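Local coordinates for putative host cell surface-exposed lipoprotein (Streptococcus phage TP-J34, PDB 4EQQ), which probably blocks superinfection of its streptococcal host by other phages, its lipoprotein ectodomain targeting the tape measure protein of the incoming phage, at residues Y62-Y73 against D92-A102. Residues are numbered along the deposited sequence; the frame is centred on the assembly and turned at random.
With SO4 (sulfate ion), chain D.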
loop_
_atom_site.group_PDB
_atom_site.type_symbol
_atom_site.label_atom_id
_atom_site.label_comp_id
_atom_site.label_asym_id
_atom_site.label_seq_id
_atom_site.Cartn_x
_atom_site.Cartn_y
_atom_site.Cartn_z
ATOM N N TYR A 62 0.429 -1.967 -14.933
ATOM C CA TYR A 62 -0.622 -2.203 -13.943
ATOM C C TYR A 62 -0.880 -3.677 -13.641
ATOM O O TYR A 62 -1.410 -3.984 -12.570
ATOM C CB TYR A 62 -1.890 -1.428 -14.304
ATOM C CG TYR A 62 -1.674 0.064 -14.190
ATOM C CD1 TYR A 62 -1.579 0.683 -12.943
ATOM C CD2 TYR A 62 -1.513 0.851 -15.324
ATOM C CE1 TYR A 62 -1.335 2.048 -12.833
ATOM C CE2 TYR A 62 -1.301 2.223 -15.227
ATOM C CZ TYR A 62 -1.204 2.815 -13.982
ATOM O OH TYR A 62 -1.029 4.173 -13.904
ATOM N N ASN A 63 -0.454 -4.596 -14.551
ATOM C CA ASN A 63 -0.550 -6.044 -14.296
ATOM C C ASN A 63 0.434 -6.373 -13.179
ATOM O O ASN A 63 0.118 -7.152 -12.286
ATOM C CB ASN A 63 -0.167 -6.861 -15.542
ATOM C CG ASN A 63 -1.181 -6.775 -16.646
ATOM O OD1 ASN A 63 -2.360 -6.932 -16.417
ATOM N ND2 ASN A 63 -0.740 -6.564 -17.869
ATOM N N LYS A 64 1.646 -5.800 -13.259
ATOM C CA LYS A 64 2.715 -5.984 -12.263
ATOM C C LYS A 64 2.312 -5.309 -10.928
ATOM O O LYS A 64 2.585 -5.857 -9.857
ATOM C CB LYS A 64 4.036 -5.432 -12.826
ATOM C CG LYS A 64 5.122 -5.104 -11.806
ATOM C CD LYS A 64 5.812 -6.334 -11.276
ATOM C CE LYS A 64 7.058 -5.979 -10.513
ATOM N NZ LYS A 64 7.744 -7.205 -10.060
ATOM N N GLN A 65 1.641 -4.141 -10.996
ATOM C CA GLN A 65 1.148 -3.452 -9.797
ATOM C C GLN A 65 0.132 -4.350 -9.076
ATOM O O GLN A 65 0.171 -4.456 -7.856
ATOM C CB GLN A 65 0.464 -2.112 -10.162
ATOM C CG GLN A 65 1.400 -1.047 -10.714
ATOM C CD GLN A 65 2.459 -0.660 -9.726
ATOM O OE1 GLN A 65 3.635 -0.927 -9.921
ATOM N NE2 GLN A 65 2.066 -0.019 -8.652
ATOM N N ALA A 66 -0.795 -4.970 -9.842
ATOM C CA ALA A 66 -1.818 -5.870 -9.294
ATOM C C ALA A 66 -1.162 -7.078 -8.641
ATOM O O ALA A 66 -1.578 -7.471 -7.556
ATOM C CB ALA A 66 -2.781 -6.317 -10.385
ATOM N N LEU A 67 -0.153 -7.672 -9.306
ATOM C CA LEU A 67 0.575 -8.829 -8.765
ATOM C C LEU A 67 1.240 -8.481 -7.417
ATOM O O LEU A 67 1.117 -9.245 -6.461
ATOM C CB LEU A 67 1.623 -9.347 -9.791
ATOM C CG LEU A 67 2.538 -10.502 -9.336
ATOM C CD1 LEU A 67 1.724 -11.690 -8.762
ATOM C CD2 LEU A 67 3.448 -10.950 -10.468
ATOM N N GLU A 68 1.938 -7.335 -7.351
ATOM C CA GLU A 68 2.603 -6.887 -6.123
ATOM C C GLU A 68 1.585 -6.636 -4.997
ATOM O O GLU A 68 1.819 -7.035 -3.853
ATOM C CB GLU A 68 3.505 -5.663 -6.388
ATOM C CG GLU A 68 4.745 -5.965 -7.236
ATOM C CD GLU A 68 5.558 -7.186 -6.828
ATOM O OE1 GLU A 68 5.697 -8.117 -7.655
ATOM O OE2 GLU A 68 5.967 -7.253 -5.647
ATOM N N LYS A 69 0.429 -6.048 -5.332
ATOM C CA LYS A 69 -0.618 -5.828 -4.328
ATOM C C LYS A 69 -1.206 -7.178 -3.864
ATOM O O LYS A 69 -1.478 -7.356 -2.678
ATOM C CB LYS A 69 -1.733 -4.900 -4.864
ATOM C CG LYS A 69 -2.614 -4.332 -3.747
ATOM C CD LYS A 69 -1.805 -3.424 -2.784
ATOM C CE LYS A 69 -2.597 -2.970 -1.583
ATOM N NZ LYS A 69 -3.771 -2.146 -1.983
ATOM N N ALA A 70 -1.406 -8.112 -4.811
ATOM C CA ALA A 70 -1.937 -9.453 -4.547
ATOM C C ALA A 70 -1.004 -10.210 -3.591
ATOM O O ALA A 70 -1.489 -10.828 -2.648
ATOM C CB ALA A 70 -2.082 -10.234 -5.862
ATOM N N LYS A 71 0.331 -10.132 -3.815
ATOM C CA LYS A 71 1.334 -10.765 -2.943
ATOM C C LYS A 71 1.223 -10.181 -1.554
ATOM O O LYS A 71 1.216 -10.938 -0.586
ATOM C CB LYS A 71 2.768 -10.562 -3.469
ATOM C CG LYS A 71 3.102 -11.345 -4.740
ATOM C CD LYS A 71 4.498 -10.940 -5.214
ATOM C CE LYS A 71 4.939 -11.675 -6.452
ATOM N NZ LYS A 71 6.225 -11.124 -6.975
ATOM N N GLN A 72 1.083 -8.835 -1.454
ATOM C CA GLN A 72 0.923 -8.149 -0.172
ATOM C C GLN A 72 -0.302 -8.688 0.589
ATOM O O GLN A 72 -0.175 -9.023 1.767
ATOM C CB GLN A 72 0.832 -6.627 -0.370
ATOM C CG GLN A 72 0.771 -5.851 0.945
ATOM C CD GLN A 72 0.605 -4.359 0.746
ATOM O OE1 GLN A 72 1.179 -3.761 -0.167
ATOM N NE2 GLN A 72 -0.190 -3.726 1.608
ATOM N N TYR A 73 -1.471 -8.800 -0.081
ATOM C CA TYR A 73 -2.692 -9.341 0.546
ATOM C C TYR A 73 -2.498 -10.783 1.001
ATOM O O TYR A 73 -2.961 -11.148 2.081
ATOM C CB TYR A 73 -3.913 -9.251 -0.395
ATOM C CG TYR A 73 -4.442 -7.846 -0.632
ATOM C CD1 TYR A 73 -4.312 -6.852 0.329
ATOM C CD2 TYR A 73 -5.086 -7.522 -1.829
ATOM C CE1 TYR A 73 -4.812 -5.568 0.117
ATOM C CE2 TYR A 73 -5.567 -6.233 -2.059
ATOM C CZ TYR A 73 -5.466 -5.270 -1.072
ATOM O OH TYR A 73 -5.962 -4.009 -1.289
ATOM N N ASP A 92 -9.765 -2.104 -4.870
ATOM C CA ASP A 92 -8.624 -1.359 -5.450
ATOM C C ASP A 92 -8.880 -0.794 -6.847
ATOM O O ASP A 92 -8.154 0.095 -7.295
ATOM C CB ASP A 92 -7.328 -2.179 -5.431
ATOM C CG ASP A 92 -6.861 -2.465 -4.027
ATOM O OD1 ASP A 92 -6.543 -1.490 -3.293
ATOM O OD2 ASP A 92 -6.890 -3.642 -3.630
ATOM N N LYS A 93 -9.894 -1.316 -7.537
ATOM C CA LYS A 93 -10.260 -0.869 -8.885
ATOM C C LYS A 93 -9.247 -1.174 -9.984
ATOM O O LYS A 93 -9.184 -0.466 -10.986
ATOM C CB LYS A 93 -10.815 0.571 -8.919
ATOM C CG LYS A 93 -12.111 0.720 -8.096
ATOM C CD LYS A 93 -12.595 2.157 -8.031
ATOM C CE LYS A 93 -11.567 3.076 -7.415
ATOM N NZ LYS A 93 -12.124 4.417 -7.138
ATOM N N PHE A 94 -8.499 -2.292 -9.821
ATOM C CA PHE A 94 -7.703 -2.863 -10.894
ATOM C C PHE A 94 -8.733 -3.413 -11.872
ATOM O O PHE A 94 -9.854 -3.751 -11.461
ATOM C CB PHE A 94 -6.858 -4.038 -10.377
ATOM C CG PHE A 94 -5.605 -3.580 -9.672
ATOM C CD1 PHE A 94 -4.504 -3.130 -10.396
ATOM C CD2 PHE A 94 -5.541 -3.557 -8.283
ATOM C CE1 PHE A 94 -3.345 -2.703 -9.746
ATOM C CE2 PHE A 94 -4.386 -3.099 -7.627
ATOM C CZ PHE A 94 -3.298 -2.675 -8.364
ATOM N N THR A 95 -8.369 -3.556 -13.150
ATOM C CA THR A 95 -9.285 -4.166 -14.126
ATOM C C THR A 95 -9.350 -5.664 -13.793
ATOM O O THR A 95 -8.459 -6.176 -13.097
ATOM C CB THR A 95 -8.733 -3.974 -15.557
ATOM O OG1 THR A 95 -7.571 -4.791 -15.697
ATOM C CG2 THR A 95 -8.386 -2.506 -15.867
ATOM N N GLN A 96 -10.373 -6.370 -14.294
ATOM C CA GLN A 96 -10.517 -7.818 -14.074
ATOM C C GLN A 96 -9.307 -8.619 -14.591
ATOM O O GLN A 96 -8.862 -9.555 -13.929
ATOM C CB GLN A 96 -11.820 -8.342 -14.707
ATOM C CG GLN A 96 -12.180 -9.768 -14.258
ATOM C CD GLN A 96 -12.517 -9.825 -12.787
ATOM O OE1 GLN A 96 -13.387 -9.103 -12.315
ATOM N NE2 GLN A 96 -11.820 -10.667 -12.031
ATOM N N GLU A 97 -8.769 -8.231 -15.757
ATOM C CA GLU A 97 -7.602 -8.879 -16.375
ATOM C C GLU A 97 -6.339 -8.696 -15.540
ATOM O O GLU A 97 -5.566 -9.634 -15.401
ATOM C CB GLU A 97 -7.381 -8.343 -17.791
ATOM C CG GLU A 97 -8.659 -8.436 -18.594
ATOM C CD GLU A 97 -8.524 -8.865 -20.037
ATOM O OE1 GLU A 97 -7.406 -8.799 -20.600
ATOM O OE2 GLU A 97 -9.572 -9.211 -20.623
ATOM N N GLU A 98 -6.145 -7.503 -14.962
ATOM C CA GLU A 98 -4.997 -7.254 -14.066
ATOM C C GLU A 98 -5.099 -8.151 -12.820
ATOM O O GLU A 98 -4.111 -8.766 -12.427
ATOM C CB GLU A 98 -4.945 -5.783 -13.645
ATOM C CG GLU A 98 -4.435 -4.891 -14.768
ATOM C CD GLU A 98 -4.890 -3.448 -14.742
ATOM O OE1 GLU A 98 -4.687 -2.753 -15.761
ATOM O OE2 GLU A 98 -5.452 -3.007 -13.714
ATOM N N ALA A 99 -6.309 -8.240 -12.223
ATOM C CA ALA A 99 -6.563 -9.052 -11.033
ATOM C C ALA A 99 -6.428 -10.546 -11.362
ATOM O O ALA A 99 -5.840 -11.279 -10.570
ATOM C CB ALA A 99 -7.949 -8.748 -10.471
ATOM N N ASP A 100 -6.911 -10.982 -12.551
ATOM C CA ASP A 100 -6.796 -12.385 -12.969
ATOM C C ASP A 100 -5.334 -12.764 -13.125
ATOM O O ASP A 100 -4.923 -13.812 -12.626
ATOM C CB ASP A 100 -7.571 -12.658 -14.278
ATOM C CG ASP A 100 -9.086 -12.546 -14.170
ATOM O OD1 ASP A 100 -9.613 -12.583 -13.026
ATOM O OD2 ASP A 100 -9.740 -12.373 -15.221
ATOM N N TYR A 101 -4.537 -11.885 -13.778
ATOM C CA TYR A 101 -3.098 -12.095 -13.945
ATOM C C TYR A 101 -2.408 -12.171 -12.565
ATOM O O TYR A 101 -1.571 -13.054 -12.334
ATOM C CB TYR A 101 -2.480 -10.969 -14.799
ATOM C CG TYR A 101 -0.969 -10.949 -14.750
ATOM C CD1 TYR A 101 -0.211 -11.798 -15.553
ATOM C CD2 TYR A 101 -0.294 -10.107 -13.868
ATOM C CE1 TYR A 101 1.183 -11.825 -15.467
ATOM C CE2 TYR A 101 1.102 -10.113 -13.786
ATOM C CZ TYR A 101 1.834 -10.968 -14.593
ATOM O OH TYR A 101 3.203 -10.968 -14.513
ATOM N N ALA A 102 -2.767 -11.249 -11.650
ATOM C CA ALA A 102 -2.162 -11.218 -10.315
ATOM C C ALA A 102 -2.360 -12.553 -9.581
ATOM O O ALA A 102 -1.388 -13.134 -9.084
ATOM C CB ALA A 102 -2.764 -10.077 -9.488
HETATM S S SO4 D . -4.147 1.138 -0.499
HETATM O O1 SO4 D . -3.124 1.742 -1.364
HETATM O O2 SO4 D . -3.806 -0.249 -0.213
HETATM O O3 SO4 D . -4.213 1.868 0.769
HETATM O O4 SO4 D . -5.452 1.205 -1.171
#
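Ala66, Ala70 and Ala102 bring helices 62-77 and 96-104 close together: Ala102 CB lies 3.7 Å from Ala70 CB and rests against the carbonyl of Ala66. Over the short segments the axes approach to 7.9 Å and cross at -52°, a spacing that such small side chains permit.

Aromatic packing flanks this alanine seam. Phe94, in the turn before helix 96-104, lays one ring face over Ala66 CA, a CH-pi contact with CA 3.8 Å from the centroid and 23° off the normal; Gln65 CB meets the ring edge. Farther along, Tyr101 presents ring-edge atom CD2 to Asn63 O at 3.4 Å, while Leu67 packs obliquely against the same ring.

Polar contacts gather at the other end. Tyr73 OH donates to the syn lone pair of Asp92 OD2 (2.5 Å), with ring and carboxylate only 23° from coplanar. Lys69, bent at chi2 and chi4, brings NZ to Asp92 OD1 in a 3.1 Å salt bridge, and also donates to Tyr73 OH and to a sulfate oxygen. That sulfate, probably from the crystallisation liquor, is bound by Lys69 and Gln72 of the second subunit as well.

Thr95 and Glu98 form a capping box: Glu98 N donates to Thr95 OG1 (3.2 Å), and Thr95 N reaches Glu98 OE2 from above the carboxylate plane. Phe94 and Asp92 lie just before this capped helix and face helix 62-77, consistent with the helix-turn-helix fold of this domain. Gripped by a hydroxyl and an ammonium, the buried Asp92 carboxylate is probably held as the anion, despite nearby Glu35.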